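Local coordinates for beta-lactamase-related domain-containing protein (Bacteroides dorei DSM 17855, PDB 5TGF) that is probably a serine hydrolase of the beta-lactamase family that can bind calcium, with a substrate not yet established, at residues A[99-104]-A[241-246]; A[261-264]-A[270-273]. One frame throughout, in Å; residues are numbered along the deposited sequence.

Contact 1. Residues A[99-104]-A[241-246]; sequences LLRQLL and QVRNAV
Gln241 OE1 meets Arg101 through a shared water, and Arg243 grips the same oxygen. The water donates to Gln241 OE1 at 2.9 Å and to Gln241 O at 2.8 Å. It accepts from Arg101 NH1 at 2.8 Å, in the plane of that guanidinium. Arg243 NH2 reaches Gln241 OE1 at 3.0 Å. That bond is bent, 136° at the hydrogen, and OE1 lies out of the guanidinium plane. No direct hydrogen bond joins the two segments. Their main touch is an arginine stack: the guanidinium groups lie nearly parallel, planes 12° apart, with Arg243 NH1 3.4 Å from Arg101 CZ over its face. The Arg101 and Arg243 side chains cross at about a right angle. Arg101 starts with CG between the backbone N and the carbonyl carbon (chi1 63°), then runs extended, which carries the guanidinium out to Arg243. Two like charges this close would probably be costly alone. Asp80, in a salt bridge with Arg101 NE, probably offsets part of that cost. Gln241 NE2 bonds to Thr236 O, which helps fix the amide. The contact joins helix 100-103, packed by Leu100 and Leu103 on helix 150-163, to the loop between helices 231-238 and 252-257.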
loop_
_atom_site.group_PDB
_atom_site.type_symbol
_atom_site.label_atom_id
_atom_site.label_comp_id
_atom_site.label_asym_id
_atom_site.label_seq_id
_atom_site.Cartn_x
_atom_site.Cartn_y
_atom_site.Cartn_z
ATOM N N LEU A 99 16.391 -9.763 3.724
ATOM C CA LEU A 99 15.360 -10.031 4.746
ATOM C C LEU A 99 13.962 -9.694 4.255
ATOM O O LEU A 99 13.782 -8.804 3.416
ATOM C CB LEU A 99 15.653 -9.245 6.024
ATOM C CG LEU A 99 17.077 -9.395 6.567
ATOM C CD1 LEU A 99 17.243 -8.609 7.843
ATOM C CD2 LEU A 99 17.401 -10.864 6.796
ATOM N N LEU A 100 12.974 -10.368 4.827
ATOM C CA LEU A 100 11.593 -10.117 4.481
ATOM C C LEU A 100 11.206 -8.638 4.674
ATOM O O LEU A 100 10.546 -8.055 3.820
ATOM C CB LEU A 100 10.677 -11.026 5.282
ATOM C CG LEU A 100 9.183 -10.784 5.160
ATOM C CD1 LEU A 100 8.676 -10.959 3.724
ATOM C CD2 LEU A 100 8.466 -11.719 6.120
ATOM N N ARG A 101 11.619 -8.046 5.780
ATOM C CA ARG A 101 11.317 -6.635 6.038
ATOM C C ARG A 101 11.982 -5.712 5.004
ATOM O O ARG A 101 11.469 -4.611 4.739
ATOM C CB ARG A 101 11.738 -6.246 7.452
ATOM C CG ARG A 101 13.224 -6.342 7.744
ATOM C CD ARG A 101 13.515 -5.735 9.118
ATOM N NE ARG A 101 14.890 -5.914 9.529
ATOM C CZ ARG A 101 15.926 -5.190 9.119
ATOM N NH1 ARG A 101 15.785 -4.168 8.287
ATOM N NH2 ARG A 101 17.125 -5.504 9.572
ATOM N N GLN A 102 13.095 -6.152 4.406
ATOM C CA GLN A 102 13.781 -5.337 3.387
ATOM C C GLN A 102 13.035 -5.378 2.062
ATOM O O GLN A 102 12.973 -4.366 1.340
ATOM C CB GLN A 102 15.227 -5.780 3.160
ATOM C CG GLN A 102 16.101 -5.428 4.365
ATOM C CD GLN A 102 17.508 -6.024 4.336
ATOM O OE1 GLN A 102 17.755 -7.081 3.766
ATOM N NE2 GLN A 102 18.413 -5.365 5.033
ATOM N N LEU A 103 12.501 -6.540 1.738
ATOM C CA LEU A 103 11.659 -6.683 0.554
ATOM C C LEU A 103 10.483 -5.702 0.608
ATOM O O LEU A 103 10.197 -5.024 -0.359
ATOM C CB LEU A 103 11.147 -8.142 0.400
ATOM C CG LEU A 103 12.210 -9.227 0.149
ATOM C CD1 LEU A 103 11.645 -10.636 0.337
ATOM C CD2 LEU A 103 12.857 -9.090 -1.220
ATOM N N LEU A 104 9.837 -5.611 1.761
ATOM C CA LEU A 104 8.594 -4.857 1.878
ATOM C C LEU A 104 8.807 -3.363 2.146
ATOM O O LEU A 104 7.839 -2.651 2.382
ATOM C CB LEU A 104 7.737 -5.461 2.985
ATOM C CG LEU A 104 7.146 -6.833 2.723
ATOM C CD1 LEU A 104 6.667 -7.491 4.001
ATOM C CD2 LEU A 104 6.004 -6.750 1.733
ATOM N N GLN A 241 11.205 1.246 8.564
ATOM C CA GLN A 241 11.876 0.109 7.954
ATOM C C GLN A 241 12.929 0.519 6.926
ATOM O O GLN A 241 13.548 -0.326 6.279
ATOM C CB GLN A 241 10.839 -0.859 7.353
ATOM C CG GLN A 241 9.805 -1.366 8.335
ATOM C CD GLN A 241 10.397 -2.265 9.421
ATOM O OE1 GLN A 241 11.547 -2.655 9.337
ATOM N NE2 GLN A 241 9.595 -2.616 10.431
ATOM N N VAL A 242 13.131 1.815 6.756
ATOM C CA VAL A 242 14.151 2.317 5.834
ATOM C C VAL A 242 15.498 2.307 6.562
ATOM O O VAL A 242 16.504 1.884 6.017
ATOM C CB VAL A 242 13.794 3.734 5.337
ATOM C CG1 VAL A 242 14.912 4.279 4.478
ATOM C CG2 VAL A 242 12.503 3.690 4.515
ATOM N N ARG A 243 15.482 2.764 7.806
ATOM C CA ARG A 243 16.641 2.740 8.694
ATOM C C ARG A 243 17.829 3.537 8.179
ATOM O O ARG A 243 17.702 4.743 8.031
ATOM C CB ARG A 243 16.917 1.313 9.074
ATOM C CG ARG A 243 15.658 0.789 9.733
ATOM C CD ARG A 243 15.878 -0.501 10.399
ATOM N NE ARG A 243 14.642 -1.216 10.683
ATOM C CZ ARG A 243 14.673 -2.407 11.259
ATOM N NH1 ARG A 243 15.844 -2.880 11.662
ATOM N NH2 ARG A 243 13.581 -3.103 11.468
ATOM N N ASN A 244 18.963 2.909 7.896
ATOM C CA ASN A 244 20.136 3.673 7.438
ATOM C C ASN A 244 20.262 3.713 5.930
ATOM O O ASN A 244 21.259 4.204 5.403
ATOM C CB ASN A 244 21.423 3.097 8.027
ATOM C CG ASN A 244 21.446 3.165 9.529
ATOM O OD1 ASN A 244 21.248 4.225 10.120
ATOM N ND2 ASN A 244 21.671 2.024 10.165
ATOM N N ALA A 245 19.280 3.168 5.209
ATOM C CA ALA A 245 19.345 3.194 3.767
ATOM C C ALA A 245 19.353 4.648 3.277
ATOM O O ALA A 245 18.648 5.497 3.837
ATOM C CB ALA A 245 18.165 2.417 3.169
ATOM N N VAL A 246 20.121 4.917 2.227
ATOM C CA VAL A 246 20.218 6.252 1.637
ATOM C C VAL A 246 18.948 6.553 0.870
ATOM O O VAL A 246 18.544 5.765 -0.008
ATOM C CB VAL A 246 21.443 6.410 0.710
ATOM C CG1 VAL A 246 21.387 7.756 -0.046
ATOM C CG2 VAL A 246 22.745 6.261 1.524
HETATM O O HOH W 1 13.452 -2.943 7.204
#

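Contact 2. Residues A[261-264]-A[270-273]; sequences HTSI and WREL
His261 points its ring edge at the backbone of strand 270-274. His261 NE2 donates to Arg271 O at 2.9 Å, and that oxygen lies in the ring plane. His261 CE1 lies 3.4 Å from Glu272 O, a buried oxygen with no hydrogen-bond partner in the model. Ser263, the centre of an inverse gamma turn, is held side-on by Arg271. Arg271 NE donates to Ser263 O at 2.7 Å, in the guanidinium plane, and Arg271 NH2 donates to Ser263 OG at 3.0 Å. The arginine chain bends at chi3 (29°), which curls NE back toward Ser263 O. Ile264 O accepts from Arg271 N at 2.9 Å, with the donor well above the carbonyl plane. Ile264 O also lies 3.4 Å from Trp270 CA. Ile264 and Trp270 run side by side, with Ile264 CD1 4.0 Å from Trp270 CZ3. Arg271 NH1 also donates to Gln238 O, at the end of helix 231-238, and NH2 to Gly279 O, joining both to the turn. The contact thus tethers the loop to an outermost strand of the six-stranded sheet, largely through backbone oxygens. Three donors from Arg271 hold the turn, His261 adds a bond to the strand, and the Ile264-Trp270 pair adds apolar packing.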
loop_
_atom_site.group_PDB
_atom_site.type_symbol
_atom_site.label_atom_id
_atom_site.label_comp_id
_atom_site.label_asym_id
_atom_site.label_seq_id
_atom_site.Cartn_x
_atom_site.Cartn_y
_atom_site.Cartn_z
ATOM N N HIS A 261 12.275 13.871 6.655
ATOM C CA HIS A 261 12.759 12.724 7.389
ATOM C C HIS A 261 13.201 11.614 6.425
ATOM O O HIS A 261 12.719 11.532 5.283
ATOM C CB HIS A 261 11.724 12.207 8.398
ATOM C CG HIS A 261 10.408 11.834 7.793
ATOM N ND1 HIS A 261 9.495 12.773 7.370
ATOM C CD2 HIS A 261 9.837 10.624 7.569
ATOM C CE1 HIS A 261 8.423 12.163 6.898
ATOM N NE2 HIS A 261 8.612 10.854 6.990
ATOM N N THR A 262 14.097 10.738 6.889
ATOM C CA THR A 262 14.567 9.636 6.036
ATOM C C THR A 262 13.720 8.386 6.254
ATOM O O THR A 262 13.758 7.489 5.416
ATOM C CB THR A 262 16.062 9.266 6.318
ATOM O OG1 THR A 262 16.190 8.839 7.663
ATOM C CG2 THR A 262 16.942 10.411 6.095
ATOM N N SER A 263 12.958 8.331 7.361
ATOM C CA SER A 263 12.175 7.159 7.745
ATOM C C SER A 263 10.826 7.147 6.998
ATOM O O SER A 263 9.744 7.073 7.601
ATOM C CB SER A 263 11.948 7.153 9.254
ATOM O OG SER A 263 11.248 8.303 9.685
ATOM N N ILE A 264 10.909 7.164 5.672
ATOM C CA ILE A 264 9.714 7.429 4.833
ATOM C C ILE A 264 8.814 6.217 4.577
ATOM O O ILE A 264 7.725 6.365 3.992
ATOM C CB ILE A 264 10.102 8.063 3.482
ATOM C CG1 ILE A 264 11.021 7.115 2.688
ATOM C CG2 ILE A 264 10.709 9.446 3.755
ATOM C CD1 ILE A 264 11.474 7.648 1.351
ATOM N N TRP A 270 3.697 4.141 3.324
ATOM C CA TRP A 270 4.494 5.346 3.535
ATOM C C TRP A 270 4.219 5.933 4.906
ATOM O O TRP A 270 3.047 6.031 5.361
ATOM C CB TRP A 270 4.177 6.437 2.478
ATOM C CG TRP A 270 4.469 6.057 1.042
ATOM C CD1 TRP A 270 3.606 5.466 0.144
ATOM C CD2 TRP A 270 5.679 6.287 0.327
ATOM N NE1 TRP A 270 4.246 5.242 -1.041
ATOM C CE2 TRP A 270 5.516 5.744 -0.958
ATOM C CE3 TRP A 270 6.939 6.805 0.689
ATOM C CZ2 TRP A 270 6.541 5.736 -1.899
ATOM C CZ3 TRP A 270 7.954 6.823 -0.279
ATOM C CH2 TRP A 270 7.753 6.301 -1.537
ATOM N N ARG A 271 5.300 6.344 5.550
ATOM C CA ARG A 271 5.282 7.162 6.746
ATOM C C ARG A 271 5.313 8.639 6.375
ATOM O O ARG A 271 6.365 9.212 6.154
ATOM C CB ARG A 271 6.454 6.760 7.642
ATOM C CG ARG A 271 6.374 5.306 8.129
ATOM C CD ARG A 271 7.611 4.790 8.873
ATOM N NE ARG A 271 8.368 5.820 9.598
ATOM C CZ ARG A 271 8.425 6.003 10.912
ATOM N NH1 ARG A 271 7.683 5.317 11.769
ATOM N NH2 ARG A 271 9.201 6.952 11.358
ATOM N N GLU A 272 4.139 9.211 6.115
ATOM C CA GLU A 272 4.064 10.549 5.514
ATOM C C GLU A 272 4.418 11.646 6.536
ATOM O O GLU A 272 5.117 12.593 6.200
ATOM C CB GLU A 272 2.674 10.848 4.957
ATOM C CG GLU A 272 2.293 9.999 3.757
ATOM C CD GLU A 272 0.997 10.463 3.096
ATOM O OE1 GLU A 272 0.138 11.038 3.777
ATOM O OE2 GLU A 272 0.813 10.162 1.914
ATOM N N LEU A 273 3.914 11.538 7.764
ATOM C CA LEU A 273 4.240 12.528 8.803
ATOM C C LEU A 273 4.755 11.782 10.034
ATOM O O LEU A 273 4.112 10.813 10.524
ATOM C CB LEU A 273 3.006 13.349 9.182
ATOM C CG LEU A 273 2.258 14.051 8.067
ATOM C CD1 LEU A 273 0.962 14.691 8.594
ATOM C CD2 LEU A 273 3.173 15.092 7.446
#

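Overall arrangement
The two contacts follow one another along the chain, with centres about 13 Å apart. They meet through Val242, whose CG1 lies 3.5 Å from Thr262 O and whose CG2 lies 4.0 Å from Ile264 N. A Gln241-Tyr265 backbone bond also ties the two loop regions. Together the contacts lead from helix 100-103 to the edge strand 270-274. The Arg101 side chain is about 9 Å from that of Val72, a calcium ligand seen in a structure of this protein, though none is bound to this chain here. The Trp270 side chain touches the SxxK-type group of Ser58, Lys61 and Tyr147, consistent with a beta-lactamase-like active site. A glycerol, probably from the crystallisation liquor, lies about 3 Å from the Trp270 side chain.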